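PDB 4GOT: methionine-binding lipoprotein MetQ from Bacillus subtilis subsp. subtilis, which binds methionine and probably passes it to the membrane permease of the MetNPQ ABC transporter, and also takes part in methionine sulfoxide transport. Local coordinates for residues I177-A182 against L187-D192; Y181-K186 against K238-A243. All coordinates share one frame; numbering follows the deposited sequence.

How the contacts relate
Both contacts start from the helix 179-184, which follows strand 174-177. Contact 1 is local. After four intervening residues the chain comes back as Leu187-Asp192 and closes a tight loop on the helix it has just left. Contact 2 closes a much wider loop of 51 intervening residues, from the end of the same helix to the turn after helix 230-239. The closures cross, since contact 2 begins inside contact 1 and ends far beyond it; they share Tyr181 and Ala182. Pro189 touches Ala243, with CG and CB 3.8 Å apart, so the two packings join. Together they tie the helix beside the ligand pocket to helix 189-192 and to the C-terminal part of the chain.

Contact 1: residues I177-A182 against L187-D192; sequences INVNYA and LNPKKD. With MSE (selenomethionine), chain B.
Leu187 N donates to Ala182 O across the contact (3.0 Å, 149° at the hydrogen), where the chain turns back after helix 179-184. This is the bond of the Schellman motif that spans more of the chain, from the residue after Lys186 back to Ala182. Leu187 also lays its CB 3.3 Å from Ala182 O, so the oxygen is approached by both the N-H and the side chain of one residue. The rest of the contact is apolar. With CG anti to the carbonyl carbon (chi1 -67°), Leu187 sends its CD1 branch to Ile177 CD1, 3.9 Å away, and the two side chains cross at about a right angle. The ring of Pro189 works through a single atom. Its CG sits 4.0 Å from Val179 CG1 and 4.1 Å from Ala182 CB. The small side chain of Ala182 probably lets the proline ring lie close to the helix. Tyr92 of strand 90-92 touches Ile177, Ala182, Leu187 and Pro189. Asn188 N donates to Asp192 OD2 at 2.8 Å, reaching the carboxylate from above its plane. Asn188 O in turn accepts from Lys191 N and Asp192 N. These bonds hold the first turn of helix 189-192 together. Asn178 and Asn180, both in the selenomethionine pocket, belong to the first segment. Asn180 OD1 takes a weak bond of 3.4 Å from the ligand N and a further hydrogen bond from Tyr43 OH. Glu87, Arg119 and Asn206 also bind the ligand. The chemistry is therefore split. Asn180 turns its amide to the ligand, while Ile177, Val179 and Ala182 pack on Leu187 and Pro189. The start of the helix that carries the pocket asparagines is thus backed by apolar groups, and the backbone bond holds its other end.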
loop_
_atom_site.group_PDB
_atom_site.type_symbol
_atom_site.label_atom_id
_atom_site.label_comp_id
_atom_site.label_asym_id
_atom_site.label_seq_id
_atom_site.Cartn_x
_atom_site.Cartn_y
_atom_site.Cartn_z
ATOM N N ILE A 177 -9.070 -1.115 -4.971
ATOM C CA ILE A 177 -8.976 -0.433 -3.648
ATOM C C ILE A 177 -7.777 -1.063 -2.876
ATOM O O ILE A 177 -7.691 -2.306 -2.697
ATOM C CB ILE A 177 -10.274 -0.530 -2.782
ATOM C CG1 ILE A 177 -11.558 -0.326 -3.621
ATOM C CG2 ILE A 177 -10.222 0.491 -1.647
ATOM C CD1 ILE A 177 -12.869 -0.540 -2.869
ATOM N N ASN A 178 -6.860 -0.207 -2.430
ATOM C CA ASN A 178 -5.720 -0.620 -1.603
ATOM C C ASN A 178 -6.286 -1.097 -0.267
ATOM O O ASN A 178 -7.200 -0.458 0.252
ATOM C CB ASN A 178 -4.791 0.572 -1.321
ATOM C CG ASN A 178 -4.081 1.104 -2.569
ATOM O OD1 ASN A 178 -3.022 0.606 -2.950
ATOM N ND2 ASN A 178 -4.662 2.097 -3.205
ATOM N N VAL A 179 -5.722 -2.158 0.311
ATOM C CA VAL A 179 -6.238 -2.693 1.588
ATOM C C VAL A 179 -6.386 -1.600 2.687
ATOM O O VAL A 179 -7.376 -1.581 3.403
ATOM C CB VAL A 179 -5.380 -3.865 2.126
ATOM C CG1 VAL A 179 -5.880 -4.285 3.525
ATOM C CG2 VAL A 179 -5.321 -5.049 1.142
ATOM N N ASN A 180 -5.421 -0.705 2.844
ATOM C CA ASN A 180 -5.541 0.338 3.898
ATOM C C ASN A 180 -6.811 1.212 3.799
ATOM O O ASN A 180 -7.508 1.461 4.795
ATOM C CB ASN A 180 -4.294 1.232 3.986
ATOM C CG ASN A 180 -4.170 2.243 2.854
ATOM O OD1 ASN A 180 -3.755 1.889 1.723
ATOM N ND2 ASN A 180 -4.418 3.533 3.169
ATOM N N TYR A 181 -7.136 1.630 2.575
ATOM C CA TYR A 181 -8.342 2.420 2.327
ATOM C C TYR A 181 -9.583 1.573 2.284
ATOM O O TYR A 181 -10.637 2.035 2.731
ATOM C CB TYR A 181 -8.169 3.238 1.065
ATOM C CG TYR A 181 -7.222 4.370 1.259
ATOM C CD1 TYR A 181 -7.371 5.238 2.358
ATOM C CD2 TYR A 181 -6.192 4.630 0.331
ATOM C CE1 TYR A 181 -6.500 6.299 2.547
ATOM C CE2 TYR A 181 -5.339 5.707 0.507
ATOM C CZ TYR A 181 -5.495 6.536 1.607
ATOM O OH TYR A 181 -4.642 7.609 1.810
ATOM N N ALA A 182 -9.458 0.289 1.868
ATOM C CA ALA A 182 -10.590 -0.633 1.987
ATOM C C ALA A 182 -10.998 -0.812 3.428
ATOM O O ALA A 182 -12.164 -0.712 3.753
ATOM C CB ALA A 182 -10.249 -1.992 1.363
ATOM N N LEU A 187 -14.599 -2.012 4.847
ATOM C CA LEU A 187 -14.687 -3.212 4.020
ATOM C C LEU A 187 -13.772 -4.300 4.598
ATOM O O LEU A 187 -12.770 -4.031 5.214
ATOM C CB LEU A 187 -14.300 -2.900 2.561
ATOM C CG LEU A 187 -15.246 -1.971 1.783
ATOM C CD1 LEU A 187 -14.608 -1.544 0.448
ATOM C CD2 LEU A 187 -16.602 -2.660 1.598
ATOM N N ASN A 188 -14.123 -5.541 4.366
ATOM C CA ASN A 188 -13.278 -6.647 4.759
ATOM C C ASN A 188 -12.733 -7.280 3.461
ATOM O O ASN A 188 -13.459 -7.981 2.761
ATOM C CB ASN A 188 -14.133 -7.622 5.588
ATOM C CG ASN A 188 -13.360 -8.838 6.068
ATOM O OD1 ASN A 188 -13.935 -9.722 6.706
ATOM N ND2 ASN A 188 -12.069 -8.893 5.773
ATOM N N PRO A 189 -11.473 -7.004 3.109
ATOM C CA PRO A 189 -11.009 -7.410 1.786
ATOM C C PRO A 189 -11.179 -8.921 1.436
ATOM O O PRO A 189 -11.625 -9.248 0.337
ATOM C CB PRO A 189 -9.544 -6.993 1.795
ATOM C CG PRO A 189 -9.512 -5.816 2.717
ATOM C CD PRO A 189 -10.496 -6.141 3.785
ATOM N N LYS A 190 -10.915 -9.826 2.363
ATOM C CA LYS A 190 -11.026 -11.256 2.048
ATOM C C LYS A 190 -12.469 -11.780 1.867
ATOM O O LYS A 190 -12.666 -12.838 1.266
ATOM C CB LYS A 190 -10.307 -12.102 3.121
ATOM C CG LYS A 190 -8.807 -11.872 3.228
ATOM C CD LYS A 190 -8.045 -12.240 1.952
ATOM C CE LYS A 190 -7.853 -13.746 1.795
ATOM N NZ LYS A 190 -7.506 -14.095 0.385
ATOM N N LYS A 191 -13.460 -11.063 2.384
ATOM C CA LYS A 191 -14.874 -11.432 2.244
ATOM C C LYS A 191 -15.573 -10.653 1.128
ATOM O O LYS A 191 -16.519 -11.136 0.545
ATOM C CB LYS A 191 -15.660 -11.192 3.558
ATOM C CG LYS A 191 -15.281 -12.034 4.787
ATOM C CD LYS A 191 -16.305 -11.905 5.944
ATOM C CE LYS A 191 -16.760 -10.453 6.249
ATOM N NZ LYS A 191 -17.547 -10.233 7.514
ATOM N N ASP A 192 -15.148 -9.419 0.876
ATOM C CA ASP A 192 -15.839 -8.531 -0.042
ATOM C C ASP A 192 -15.197 -8.360 -1.416
ATOM O O ASP A 192 -15.906 -8.080 -2.350
ATOM C CB ASP A 192 -15.967 -7.135 0.550
ATOM C CG ASP A 192 -16.593 -7.128 1.931
ATOM O OD1 ASP A 192 -17.361 -8.047 2.307
ATOM O OD2 ASP A 192 -16.292 -6.177 2.654
HETATM N N MSE B 300 -0.761 0.335 1.885
HETATM C CA MSE B 300 -0.847 0.445 0.398
HETATM C C MSE B 300 -0.735 -0.941 -0.322
HETATM O O MSE B 300 0.181 -1.650 -0.001
HETATM O OXT MSE B 300 -1.480 -1.369 -1.239
HETATM C CB MSE B 300 0.298 1.346 -0.091
HETATM C CG MSE B 300 0.201 1.809 -1.510
HETATM SE SE MSE B 300 1.816 2.780 -2.118
HETATM C CE MSE B 300 1.432 4.599 -1.148
#

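Contact 2: residues Y181-K186 against K238-A243; sequences YAIQNK and KKYDGA
Ile183 and Tyr240 meet with their side chains crossing at about a right angle. The contact is made by the tip of the isoleucine. Its CD1 lies 3.9 Å from Tyr240 CD1 and comes obliquely to the ring. Ile183 CG1 points anti to the carbonyl carbon (chi1 -63°), and the chain then runs on extended to CD1, at chi2 171°. This extension carries the methyl from the helix across to the tyrosine. The same CD1 is 4.5 Å from Ala243 CB, so one methyl serves two partners. Lys239 CG lies 3.6 Å above the plane of the Tyr240 ring, over its centre. The phenol end looks to another helix: Tyr240 OH is hydrogen-bonded to Glu19, which also forms a salt bridge with Lys239 NZ. These bonds probably steady the ring against which Ile183 rests. Thr15 and Pro189 also touch Ile183. The backbone places both sides. A type I' turn runs from Tyr240 to Ala243, and Ala243 N bonds back to Tyr240 O at 3.0 Å. The turn brings the alanine methyl round to the same Ile183 methyl that meets the ring. On the other side, Lys186, with positive phi, is the C-prime residue of the Schellman motif that stops helix 179-184. Its N bonds to Ile183 O at 2.8 Å. The arrangement is helix-end packing against a beta turn, near the methionine site of this periplasmic-binding-protein fold.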
loop_
_atom_site.group_PDB
_atom_site.type_symbol
_atom_site.label_atom_id
_atom_site.label_comp_id
_atom_site.label_asym_id
_atom_site.label_seq_id
_atom_site.Cartn_x
_atom_site.Cartn_y
_atom_site.Cartn_z
ATOM N N TYR A 181 -7.136 1.630 2.575
ATOM C CA TYR A 181 -8.342 2.420 2.327
ATOM C C TYR A 181 -9.583 1.573 2.284
ATOM O O TYR A 181 -10.637 2.035 2.731
ATOM C CB TYR A 181 -8.169 3.238 1.065
ATOM C CG TYR A 181 -7.222 4.370 1.259
ATOM C CD1 TYR A 181 -7.371 5.238 2.358
ATOM C CD2 TYR A 181 -6.192 4.630 0.331
ATOM C CE1 TYR A 181 -6.500 6.299 2.547
ATOM C CE2 TYR A 181 -5.339 5.707 0.507
ATOM C CZ TYR A 181 -5.495 6.536 1.607
ATOM O OH TYR A 181 -4.642 7.609 1.810
ATOM N N ALA A 182 -9.458 0.289 1.868
ATOM C CA ALA A 182 -10.590 -0.633 1.987
ATOM C C ALA A 182 -10.998 -0.812 3.428
ATOM O O ALA A 182 -12.164 -0.712 3.753
ATOM C CB ALA A 182 -10.249 -1.992 1.363
ATOM N N ILE A 183 -10.043 -1.131 4.310
ATOM C CA ILE A 183 -10.321 -1.298 5.754
ATOM C C ILE A 183 -10.775 0.029 6.409
ATOM O O ILE A 183 -11.666 -0.006 7.241
ATOM C CB ILE A 183 -9.137 -1.915 6.551
ATOM C CG1 ILE A 183 -8.828 -3.338 6.044
ATOM C CG2 ILE A 183 -9.472 -2.072 8.045
ATOM C CD1 ILE A 183 -7.564 -3.881 6.645
ATOM N N GLN A 184 -10.186 1.157 5.994
ATOM C CA GLN A 184 -10.583 2.477 6.489
ATOM C C GLN A 184 -12.078 2.807 6.225
ATOM O O GLN A 184 -12.722 3.404 7.071
ATOM C CB GLN A 184 -9.649 3.593 5.925
ATOM C CG GLN A 184 -9.842 4.948 6.658
ATOM C CD GLN A 184 -8.793 6.000 6.309
ATOM O OE1 GLN A 184 -7.700 5.686 5.815
ATOM N NE2 GLN A 184 -9.095 7.272 6.633
ATOM N N ASN A 185 -12.587 2.391 5.058
ATOM C CA ASN A 185 -14.008 2.361 4.684
ATOM C C ASN A 185 -14.835 1.186 5.281
ATOM O O ASN A 185 -15.942 0.971 4.866
ATOM C CB ASN A 185 -14.093 2.244 3.144
ATOM C CG ASN A 185 -15.447 2.660 2.574
ATOM O OD1 ASN A 185 -15.928 3.777 2.804
ATOM N ND2 ASN A 185 -16.055 1.771 1.792
ATOM N N LYS A 186 -14.283 0.408 6.199
ATOM C CA LYS A 186 -15.019 -0.688 6.852
ATOM C C LYS A 186 -15.354 -1.873 5.925
ATOM O O LYS A 186 -16.295 -2.634 6.189
ATOM C CB LYS A 186 -16.304 -0.168 7.513
ATOM C CG LYS A 186 -16.116 1.066 8.386
ATOM C CD LYS A 186 -15.074 0.859 9.473
ATOM C CE LYS A 186 -15.279 1.802 10.672
ATOM N NZ LYS A 186 -15.100 3.255 10.364
ATOM N N LYS A 238 -3.934 -11.805 13.480
ATOM C CA LYS A 238 -5.272 -12.002 14.060
ATOM C C LYS A 238 -6.282 -10.895 13.713
ATOM O O LYS A 238 -7.444 -11.190 13.383
ATOM C CB LYS A 238 -5.180 -12.120 15.583
ATOM C CG LYS A 238 -6.484 -12.563 16.208
ATOM C CD LYS A 238 -6.257 -13.136 17.593
ATOM C CE LYS A 238 -7.553 -13.656 18.213
ATOM N NZ LYS A 238 -7.971 -15.002 17.718
ATOM N N LYS A 239 -5.830 -9.642 13.817
ATOM C CA LYS A 239 -6.718 -8.481 13.715
ATOM C C LYS A 239 -7.298 -8.226 12.312
ATOM O O LYS A 239 -8.452 -7.802 12.201
ATOM C CB LYS A 239 -6.047 -7.200 14.223
ATOM C CG LYS A 239 -6.887 -5.953 13.953
ATOM C CD LYS A 239 -6.865 -4.897 15.046
ATOM C CE LYS A 239 -7.966 -3.861 14.785
ATOM N NZ LYS A 239 -7.783 -2.599 15.536
ATOM N N TYR A 240 -6.521 -8.488 11.261
ATOM C CA TYR A 240 -6.915 -8.120 9.902
ATOM C C TYR A 240 -7.410 -9.268 9.035
ATOM O O TYR A 240 -7.677 -9.046 7.858
ATOM C CB TYR A 240 -5.787 -7.349 9.206
ATOM C CG TYR A 240 -5.453 -6.135 10.001
ATOM C CD1 TYR A 240 -6.381 -5.089 10.148
ATOM C CD2 TYR A 240 -4.267 -6.051 10.687
ATOM C CE1 TYR A 240 -6.083 -3.957 10.911
ATOM C CE2 TYR A 240 -3.956 -4.940 11.460
ATOM C CZ TYR A 240 -4.857 -3.892 11.576
ATOM O OH TYR A 240 -4.476 -2.828 12.370
ATOM N N ASP A 241 -7.571 -10.453 9.624
ATOM C CA ASP A 241 -8.217 -11.613 8.974
ATOM C C ASP A 241 -7.599 -11.964 7.625
ATOM O O ASP A 241 -8.309 -12.235 6.650
ATOM C CB ASP A 241 -9.735 -11.365 8.785
ATOM C CG ASP A 241 -10.498 -11.269 10.108
ATOM O OD1 ASP A 241 -9.975 -11.670 11.180
ATOM O OD2 ASP A 241 -11.638 -10.781 10.062
ATOM N N GLY A 242 -6.280 -11.942 7.558
ATOM C CA GLY A 242 -5.584 -12.349 6.334
ATOM C C GLY A 242 -5.510 -11.270 5.268
ATOM O O GLY A 242 -4.854 -11.475 4.253
ATOM N N ALA A 243 -6.157 -10.118 5.489
ATOM C CA ALA A 243 -6.058 -8.974 4.537
ATOM C C ALA A 243 -4.659 -8.329 4.585
ATOM O O ALA A 243 -4.206 -7.659 3.630
ATOM C CB ALA A 243 -7.156 -7.943 4.835
#